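Local coordinates for protein molinate hydrolase (PDB 4UB9) that hydrolyses the thiocarbamate herbicide molinate and binds zinc, as a member of the amidohydrolase family, at residues L115-E119 with F200-M204; M177-T182 with M204-E209; G183-P188 with H246-L250. All coordinates share one frame; numbering follows the deposited sequence.

Contact 1. Residues L115-E119 with F200-M204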
loop_
_atom_site.group_PDB
_atom_site.type_symbol
_atom_site.label_atom_id
_atom_site.label_comp_id
_atom_site.label_asym_id
_atom_site.label_seq_id
_atom_site.Cartn_x
_atom_site.Cartn_y
_atom_site.Cartn_z
ATOM N N LEU A 115 -15.396 -6.335 14.216
ATOM C CA LEU A 115 -16.490 -7.156 13.669
ATOM C C LEU A 115 -16.251 -8.652 13.878
ATOM O O LEU A 115 -17.205 -9.421 14.014
ATOM C CB LEU A 115 -16.732 -6.843 12.199
ATOM C CG LEU A 115 -17.330 -5.427 11.987
ATOM C CD1 LEU A 115 -17.369 -5.041 10.511
ATOM C CD2 LEU A 115 -18.717 -5.342 12.557
ATOM N N ALA A 116 -14.993 -9.062 13.855
ATOM C CA ALA A 116 -14.700 -10.471 14.053
ATOM C C ALA A 116 -14.901 -10.827 15.512
ATOM O O ALA A 116 -15.422 -11.891 15.862
ATOM C CB ALA A 116 -13.299 -10.800 13.611
ATOM N N ARG A 117 -14.498 -9.921 16.374
ATOM C CA ARG A 117 -14.566 -10.226 17.788
ATOM C C ARG A 117 -15.989 -10.414 18.230
ATOM O O ARG A 117 -16.270 -11.214 19.092
ATOM C CB ARG A 117 -13.893 -9.124 18.613
ATOM C CG ARG A 117 -13.655 -9.488 20.086
ATOM C CD ARG A 117 -13.098 -8.291 20.860
ATOM N NE ARG A 117 -11.804 -7.833 20.396
ATOM C CZ ARG A 117 -10.647 -8.406 20.723
ATOM N NH1 ARG A 117 -10.618 -9.463 21.512
ATOM N NH2 ARG A 117 -9.498 -7.925 20.229
ATOM N N PHE A 118 -16.904 -9.626 17.673
ATOM C CA PHE A 118 -18.291 -9.655 18.168
ATOM C C PHE A 118 -19.303 -10.360 17.296
ATOM O O PHE A 118 -20.475 -10.345 17.619
ATOM C CB PHE A 118 -18.738 -8.248 18.516
ATOM C CG PHE A 118 -17.868 -7.637 19.566
ATOM C CD1 PHE A 118 -17.831 -8.190 20.835
ATOM C CD2 PHE A 118 -17.001 -6.617 19.265
ATOM C CE1 PHE A 118 -16.983 -7.691 21.811
ATOM C CE2 PHE A 118 -16.139 -6.106 20.234
ATOM C CZ PHE A 118 -16.138 -6.653 21.512
ATOM N N GLU A 119 -18.849 -11.023 16.230
ATOM C CA GLU A 119 -19.750 -11.778 15.352
ATOM C C GLU A 119 -20.510 -12.794 16.199
ATOM O O GLU A 119 -19.912 -13.471 16.990
ATOM C CB GLU A 119 -19.034 -12.518 14.210
ATOM C CG GLU A 119 -20.029 -13.026 13.156
ATOM C CD GLU A 119 -19.431 -13.414 11.813
ATOM O OE1 GLU A 119 -18.238 -13.778 11.762
ATOM O OE2 GLU A 119 -20.159 -13.361 10.790
ATOM N N PHE A 200 -15.139 -13.334 4.690
ATOM C CA PHE A 200 -15.585 -12.545 5.865
ATOM C C PHE A 200 -15.942 -11.121 5.449
ATOM O O PHE A 200 -16.958 -10.595 5.834
ATOM C CB PHE A 200 -14.509 -12.516 6.943
ATOM C CG PHE A 200 -14.907 -11.758 8.190
ATOM C CD1 PHE A 200 -16.078 -12.055 8.860
ATOM C CD2 PHE A 200 -14.116 -10.759 8.676
ATOM C CE1 PHE A 200 -16.460 -11.347 9.982
ATOM C CE2 PHE A 200 -14.473 -10.052 9.807
ATOM C CZ PHE A 200 -15.639 -10.353 10.468
ATOM N N ALA A 201 -15.113 -10.522 4.611
ATOM C CA ALA A 201 -15.383 -9.169 4.118
ATOM C C ALA A 201 -16.718 -9.093 3.378
ATOM O O ALA A 201 -17.502 -8.179 3.587
ATOM C CB ALA A 201 -14.270 -8.692 3.223
ATOM N N ASP A 202 -17.011 -10.105 2.570
ATOM C CA ASP A 202 -18.285 -10.135 1.824
ATOM C C ASP A 202 -19.462 -10.313 2.743
ATOM O O ASP A 202 -20.529 -9.735 2.563
ATOM C CB ASP A 202 -18.296 -11.255 0.746
ATOM C CG ASP A 202 -17.410 -10.944 -0.431
ATOM O OD1 ASP A 202 -16.943 -9.793 -0.594
ATOM O OD2 ASP A 202 -17.118 -11.864 -1.216
ATOM N N ARG A 203 -19.297 -11.164 3.722
ATOM C CA ARG A 203 -20.410 -11.426 4.662
ATOM C C ARG A 203 -20.752 -10.156 5.458
ATOM O O ARG A 203 -21.907 -9.854 5.705
ATOM C CB ARG A 203 -20.055 -12.600 5.594
ATOM C CG ARG A 203 -21.158 -12.941 6.602
ATOM C CD ARG A 203 -20.948 -14.276 7.234
ATOM N NE ARG A 203 -19.856 -14.284 8.214
ATOM C CZ ARG A 203 -18.689 -14.924 8.084
ATOM N NH1 ARG A 203 -18.344 -15.543 6.961
ATOM N NH2 ARG A 203 -17.809 -14.903 9.083
ATOM N N MET A 204 -19.726 -9.399 5.812
ATOM C CA MET A 204 -19.929 -8.156 6.557
ATOM C C MET A 204 -20.523 -7.079 5.678
ATOM O O MET A 204 -21.473 -6.387 6.072
ATOM C CB MET A 204 -18.618 -7.636 7.154
ATOM C CG MET A 204 -18.018 -8.516 8.236
ATOM S SD MET A 204 -19.053 -8.694 9.713
ATOM C CE MET A 204 -19.917 -10.224 9.389
#

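Contact 2. Residues M177-T182 with M204-E209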
loop_
_atom_site.group_PDB
_atom_site.type_symbol
_atom_site.label_atom_id
_atom_site.label_comp_id
_atom_site.label_asym_id
_atom_site.label_seq_id
_atom_site.Cartn_x
_atom_site.Cartn_y
_atom_site.Cartn_z
ATOM N N MET A 177 -24.593 3.497 -0.614
ATOM C CA MET A 177 -23.238 3.472 -0.060
ATOM C C MET A 177 -22.792 2.047 0.066
ATOM O O MET A 177 -23.558 1.138 0.405
ATOM C CB MET A 177 -23.187 4.144 1.330
ATOM C CG MET A 177 -21.746 4.339 1.869
ATOM S SD MET A 177 -21.631 4.972 3.562
ATOM C CE MET A 177 -22.302 3.624 4.517
ATOM N N GLY A 178 -21.509 1.846 -0.104
ATOM C CA GLY A 178 -20.921 0.520 0.140
ATOM C C GLY A 178 -20.773 0.211 1.631
ATOM O O GLY A 178 -20.907 1.085 2.484
ATOM N N GLY A 179 -20.518 -1.054 1.913
ATOM C CA GLY A 179 -20.316 -1.542 3.266
ATOM C C GLY A 179 -18.900 -1.237 3.725
ATOM O O GLY A 179 -18.105 -0.637 2.991
ATOM N N PRO A 180 -18.577 -1.655 4.941
ATOM C CA PRO A 180 -17.306 -1.280 5.606
ATOM C C PRO A 180 -16.059 -1.845 4.971
ATOM O O PRO A 180 -14.975 -1.367 5.275
ATOM C CB PRO A 180 -17.465 -1.814 7.028
ATOM C CG PRO A 180 -18.525 -2.884 6.914
ATOM C CD PRO A 180 -19.451 -2.436 5.825
ATOM N N PHE A 181 -16.169 -2.819 4.079
ATOM C CA PHE A 181 -14.940 -3.338 3.410
ATOM C C PHE A 181 -14.919 -2.991 1.913
ATOM O O PHE A 181 -14.339 -3.643 1.093
ATOM C CB PHE A 181 -14.741 -4.782 3.734
ATOM C CG PHE A 181 -14.645 -4.996 5.203
ATOM C CD1 PHE A 181 -13.598 -4.428 5.904
ATOM C CD2 PHE A 181 -15.658 -5.642 5.910
ATOM C CE1 PHE A 181 -13.538 -4.551 7.284
ATOM C CE2 PHE A 181 -15.592 -5.752 7.271
ATOM C CZ PHE A 181 -14.525 -5.213 7.954
ATOM N N THR A 182 -15.420 -1.813 1.680
ATOM C CA THR A 182 -15.661 -1.234 0.383
ATOM C C THR A 182 -14.798 0.041 0.301
ATOM O O THR A 182 -14.199 0.461 1.268
ATOM C CB THR A 182 -17.161 -0.914 0.394
ATOM O OG1 THR A 182 -17.860 -1.904 -0.334
ATOM C CG2 THR A 182 -17.458 0.396 -0.048
ATOM N N MET A 204 -19.726 -9.399 5.812
ATOM C CA MET A 204 -19.929 -8.156 6.557
ATOM C C MET A 204 -20.523 -7.079 5.678
ATOM O O MET A 204 -21.473 -6.387 6.072
ATOM C CB MET A 204 -18.618 -7.636 7.154
ATOM C CG MET A 204 -18.018 -8.516 8.236
ATOM S SD MET A 204 -19.053 -8.694 9.713
ATOM C CE MET A 204 -19.917 -10.224 9.389
ATOM N N ASP A 205 -19.972 -6.909 4.488
ATOM C CA ASP A 205 -20.581 -5.947 3.559
ATOM C C ASP A 205 -22.070 -6.255 3.322
ATOM O O ASP A 205 -22.905 -5.342 3.259
ATOM C CB ASP A 205 -19.831 -5.916 2.230
ATOM C CG ASP A 205 -18.508 -5.113 2.347
ATOM O OD1 ASP A 205 -18.341 -4.396 3.371
ATOM O OD2 ASP A 205 -17.658 -5.175 1.424
ATOM N N ALA A 206 -22.407 -7.532 3.167
ATOM C CA ALA A 206 -23.820 -7.901 2.879
ATOM C C ALA A 206 -24.749 -7.581 4.032
ATOM O O ALA A 206 -25.864 -7.107 3.829
ATOM C CB ALA A 206 -23.928 -9.358 2.524
ATOM N N MET A 207 -24.295 -7.753 5.257
ATOM C CA MET A 207 -25.200 -7.423 6.381
ATOM C C MET A 207 -25.392 -5.902 6.600
ATOM O O MET A 207 -26.404 -5.476 7.158
ATOM C CB MET A 207 -24.828 -8.154 7.672
ATOM C CG MET A 207 -23.684 -7.590 8.472
ATOM S SD MET A 207 -23.666 -8.267 10.159
ATOM C CE MET A 207 -22.390 -7.141 10.764
ATOM N N PHE A 208 -24.455 -5.076 6.145
ATOM C CA PHE A 208 -24.683 -3.622 6.146
ATOM C C PHE A 208 -25.461 -3.110 4.926
ATOM O O PHE A 208 -26.345 -2.261 5.047
ATOM C CB PHE A 208 -23.357 -2.852 6.278
ATOM C CG PHE A 208 -22.812 -2.875 7.665
ATOM C CD1 PHE A 208 -23.255 -1.970 8.616
ATOM C CD2 PHE A 208 -21.914 -3.850 8.044
ATOM C CE1 PHE A 208 -22.759 -2.006 9.908
ATOM C CE2 PHE A 208 -21.424 -3.898 9.325
ATOM C CZ PHE A 208 -21.835 -2.975 10.263
ATOM N N GLU A 209 -25.081 -3.589 3.745
ATOM C CA GLU A 209 -25.641 -3.060 2.482
ATOM C C GLU A 209 -27.073 -3.501 2.243
ATOM O O GLU A 209 -27.895 -2.739 1.740
ATOM C CB GLU A 209 -24.804 -3.492 1.298
ATOM C CG GLU A 209 -23.427 -2.842 1.204
ATOM C CD GLU A 209 -22.620 -3.372 0.026
ATOM O OE1 GLU A 209 -23.153 -4.169 -0.753
ATOM O OE2 GLU A 209 -21.439 -3.008 -0.128
#

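Contact 3. Residues G183-P188 with H246-L250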
loop_
_atom_site.group_PDB
_atom_site.type_symbol
_atom_site.label_atom_id
_atom_site.label_comp_id
_atom_site.label_asym_id
_atom_site.label_seq_id
_atom_site.Cartn_x
_atom_site.Cartn_y
_atom_site.Cartn_z
ATOM N N GLY A 183 -14.751 0.655 -0.858
ATOM C CA GLY A 183 -14.032 1.920 -1.048
ATOM C C GLY A 183 -14.502 3.056 -0.173
ATOM O O GLY A 183 -13.745 4.001 0.144
ATOM N N ASP A 184 -15.774 3.006 0.138
ATOM C CA ASP A 184 -16.377 3.965 1.050
ATOM C C ASP A 184 -15.757 4.049 2.477
ATOM O O ASP A 184 -15.980 5.021 3.183
ATOM C CB ASP A 184 -17.862 3.709 1.132
ATOM C CG ASP A 184 -18.579 4.060 -0.165
ATOM O OD1 ASP A 184 -18.361 5.129 -0.701
ATOM O OD2 ASP A 184 -19.395 3.290 -0.629
ATOM N N PHE A 185 -14.975 3.054 2.878
ATOM C CA PHE A 185 -14.313 3.092 4.174
ATOM C C PHE A 185 -12.823 2.860 4.060
ATOM O O PHE A 185 -12.167 2.689 5.031
ATOM C CB PHE A 185 -14.909 2.048 5.100
ATOM C CG PHE A 185 -16.322 2.345 5.511
ATOM C CD1 PHE A 185 -17.365 2.145 4.629
ATOM C CD2 PHE A 185 -16.600 2.804 6.794
ATOM C CE1 PHE A 185 -18.667 2.364 5.028
ATOM C CE2 PHE A 185 -17.888 3.052 7.193
ATOM C CZ PHE A 185 -18.937 2.853 6.302
ATOM N N MET A 186 -12.287 2.942 2.872
ATOM C CA MET A 186 -10.860 2.867 2.713
ATOM C C MET A 186 -10.152 4.204 2.889
ATOM O O MET A 186 -10.758 5.271 2.798
ATOM C CB MET A 186 -10.526 2.359 1.320
ATOM C CG MET A 186 -10.654 0.862 1.173
ATOM S SD MET A 186 -10.535 0.307 -0.563
ATOM C CE MET A 186 -9.345 1.374 -1.321
ATOM N N ARG A 187 -8.847 4.116 3.113
ATOM C CA ARG A 187 -7.913 5.243 2.920
ATOM C C ARG A 187 -6.797 4.754 2.051
ATOM O O ARG A 187 -6.576 3.564 1.956
ATOM C CB ARG A 187 -7.342 5.762 4.257
ATOM C CG ARG A 187 -8.431 6.075 5.266
ATOM C CD ARG A 187 -7.887 6.910 6.398
ATOM N NE ARG A 187 -8.845 6.956 7.482
ATOM C CZ ARG A 187 -8.585 7.384 8.710
ATOM N NH1 ARG A 187 -7.402 7.886 9.009
ATOM N NH2 ARG A 187 -9.530 7.312 9.644
ATOM N N PRO A 188 -6.040 5.663 1.450
ATOM C CA PRO A 188 -4.965 5.231 0.583
ATOM C C PRO A 188 -4.054 4.175 1.210
ATOM O O PRO A 188 -3.704 3.204 0.551
ATOM C CB PRO A 188 -4.175 6.532 0.320
ATOM C CG PRO A 188 -5.204 7.621 0.466
ATOM C CD PRO A 188 -6.051 7.135 1.620
ATOM N N HIS A 246 -19.248 8.922 -0.424
ATOM C CA HIS A 246 -18.709 8.694 0.903
ATOM C C HIS A 246 -17.248 8.266 0.798
ATOM O O HIS A 246 -16.808 7.359 1.482
ATOM C CB HIS A 246 -19.527 7.618 1.587
ATOM C CG HIS A 246 -19.276 7.493 3.052
ATOM N ND1 HIS A 246 -18.208 6.802 3.567
ATOM C CD2 HIS A 246 -19.986 7.935 4.118
ATOM C CE1 HIS A 246 -18.240 6.863 4.883
ATOM N NE2 HIS A 246 -19.320 7.522 5.243
ATOM N N LEU A 247 -16.507 8.959 -0.061
ATOM C CA LEU A 247 -15.117 8.651 -0.356
ATOM C C LEU A 247 -14.111 9.620 0.292
ATOM O O LEU A 247 -12.966 9.779 -0.188
ATOM C CB LEU A 247 -14.910 8.697 -1.871
ATOM C CG LEU A 247 -15.706 7.712 -2.700
ATOM C CD1 LEU A 247 -15.380 7.928 -4.166
ATOM C CD2 LEU A 247 -15.401 6.251 -2.328
ATOM N N VAL A 248 -14.526 10.272 1.364
ATOM C CA VAL A 248 -13.683 11.282 2.007
ATOM C C VAL A 248 -12.364 10.696 2.488
ATOM O O VAL A 248 -11.306 11.279 2.338
ATOM C CB VAL A 248 -14.423 11.989 3.147
ATOM C CG1 VAL A 248 -15.581 12.785 2.559
ATOM C CG2 VAL A 248 -14.973 10.999 4.210
ATOM N N GLY A 249 -12.445 9.484 2.980
ATOM C CA GLY A 249 -11.263 8.729 3.392
ATOM C C GLY A 249 -10.276 8.467 2.286
ATOM O O GLY A 249 -9.073 8.576 2.493
ATOM N N LEU A 250 -10.768 8.067 1.116
ATOM C CA LEU A 250 -9.895 7.763 -0.003
ATOM C C LEU A 250 -9.397 8.971 -0.720
ATOM O O LEU A 250 -8.274 9.021 -1.116
ATOM C CB LEU A 250 -10.624 6.961 -1.051
ATOM C CG LEU A 250 -10.246 5.519 -1.201
ATOM C CD1 LEU A 250 -11.017 4.994 -2.403
ATOM C CD2 LEU A 250 -8.768 5.312 -1.377
HETATM O O HOH W 1 -13.198 6.398 1.514
HETATM O O HOH W 2 -19.759 6.396 -2.259
HETATM O O HOH W 3 -14.539 7.547 3.628
#

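Contact 1. Residues L115-E119 with F200-M204
E119 and R203 carry the charged part of this contact, a two-pronged salt bridge between segment 115-119 and helix 198-209. The guanidinium meets the carboxylate side-on: R203 NE donates to E119 OE2 at 2.8 Å and R203 NH2 to E119 OE1 at 2.9 Å. Each oxygen uses its syn lone pair, and the two flat groups are nearly coplanar, 15° apart, with both bonds close to straight. The E119 side chain reaches across because CG stands anti to the backbone N (chi1 -167°) and the chain runs on extended, whereas R203 bends at chi3 and meets it at about a right angle.

Van der Waals contacts lie beside the bridge. The F200 ring presents an edge to helix 111-118, its CZ 3.7 Å from A116 N and 3.9 Å from A116 CB. L115 CB lies 3.9 Å from M204 SD, the two side chains running antiparallel alongside each other. M204 CG lies over one face of the F200 ring, and the bends at chi2 and chi3 bring M204 CE to 3.4 Å from E119 OE2. E119 OE1 also comes 3.5 Å from F200 CE1, approaching the ring obliquely.

A second subunit completes the charge network: its R117 pairs with E119 OE1 and forms a cation-pi contact with F200, and its D380 binds R203 NH1. E119 is thus gripped by arginines of two chains and R203 by acids of two chains. Such pairing would be expected to keep the carboxylate ionised and to fix the guanidinium's rotation, tying the packing of the two helices to the subunit interface.

Contact 2. Residues M177-T182 with M204-E209
D205 and E209, one turn apart on helix 198-209, use their carboxylates to hold backbone N-H groups of the loop 177-182. D205 OD1 accepts from F181 N at 2.8 Å through its syn lone pair, in a fairly straight bond (160°). E209 OE2 takes the N-H of G179 at 3.0 Å with its anti lone pair, and this bond is more bent. Between these two donors stands P180, whose nitrogen has no hydrogen to give; it sits 3.2 Å from D205 OD1 without bonding to it. The other oxygen of D205, OD2, is satisfied by a salt bridge from R193, and R193 also donates to F181 O, so one arginine braces both the acid and the turn that the acid holds. G178 N is taken up by D184 OD2.

Apolar groups close the rest of the contact. P180 CD rests 3.6 Å from F208 CD2, the proline and the phenylalanine side chains crossing at about a right angle. The edge of the F181 ring meets M204, with F181 CE2 3.6 Å from M204 CB. At G179 the loop backbone comes close to the helix, G179 CA lying 4.4 Å from D205 CA.

Residues G179 to T182 form a type I beta turn. The loop follows strand 174-175 and passes close to the zinc, the M177 side chain being about 6 Å from the metal, as expected of a loop at the C-terminal end of a strand in an amidohydrolase TIM barrel.

Contact 3. Residues G183-P188 with H246-L250
H246 opens the second segment by turning its ring edge to the backbone of D184, and its ND1 donates to D184 O at 2.9 Å. The acceptor lies in the imidazole plane, though the bond is bent (142°) and the donor is tilted 23° from the carbonyl plane. A chi1 of -167° turns the ring away from its own backbone N and toward the loop, and H246 CE1 lies over one face of F185, 4.3 Å from F185 CZ. H246 CB also approaches D184 OD1 at 3.6 Å, while OD2 of the same carboxylate is engaged by G178 N. The bond to D184 O probably helps to fix the rotation of the imidazole, whose side chain is about 4 Å from the zinc ion.

L247, at the N-cap position of helix 248-251, sends CD2 back to the loop, where it meets D184 OD1 and G183 O. G249 packs its bare backbone against M186 and R187: its CA makes a CA-H...O contact with M186 O, its O receives another from R187 CA at 3.6 Å, and water 3 accepts from G249 N and lies within hydrogen-bonding reach of D184 O. L250 packs beside M186, their side chains running the same way with L250 CD2 4.0 Å from M186 CE. Water 1 accepts from L250 N at 3.0 Å and lies in hydrogen-bonding reach of G183 O and M186 O, so a water sits between backbone groups of the loop and the helix start.

The loop 183-188, which lies between strand 174-175 and helix 198-209, packs against the start of helix 248-251, just beyond strand 239-242 of the parallel sheet. A third subunit also packs here, its Y257 against D184 and L247 and its L250 against L250.

Contacts 1 and 2 both use helix 198-209 and share M204; their centres are 10 Å apart, and L115 CD1 touches F181 CE2 at 3.8 Å. Contact 2 passes directly into contact 3 along the loop after strand 174-175: their centres are 13 Å apart, and M177 SD lies 3.4 Å from H246 CD2. Contacts 1 and 3 do not touch, their nearest atoms being about 9 Å apart. Contact 1 lies away from the zinc site at a subunit interface; at contact 3 the H246 side chain is about 4 Å from the zinc ion held by H282 and H302.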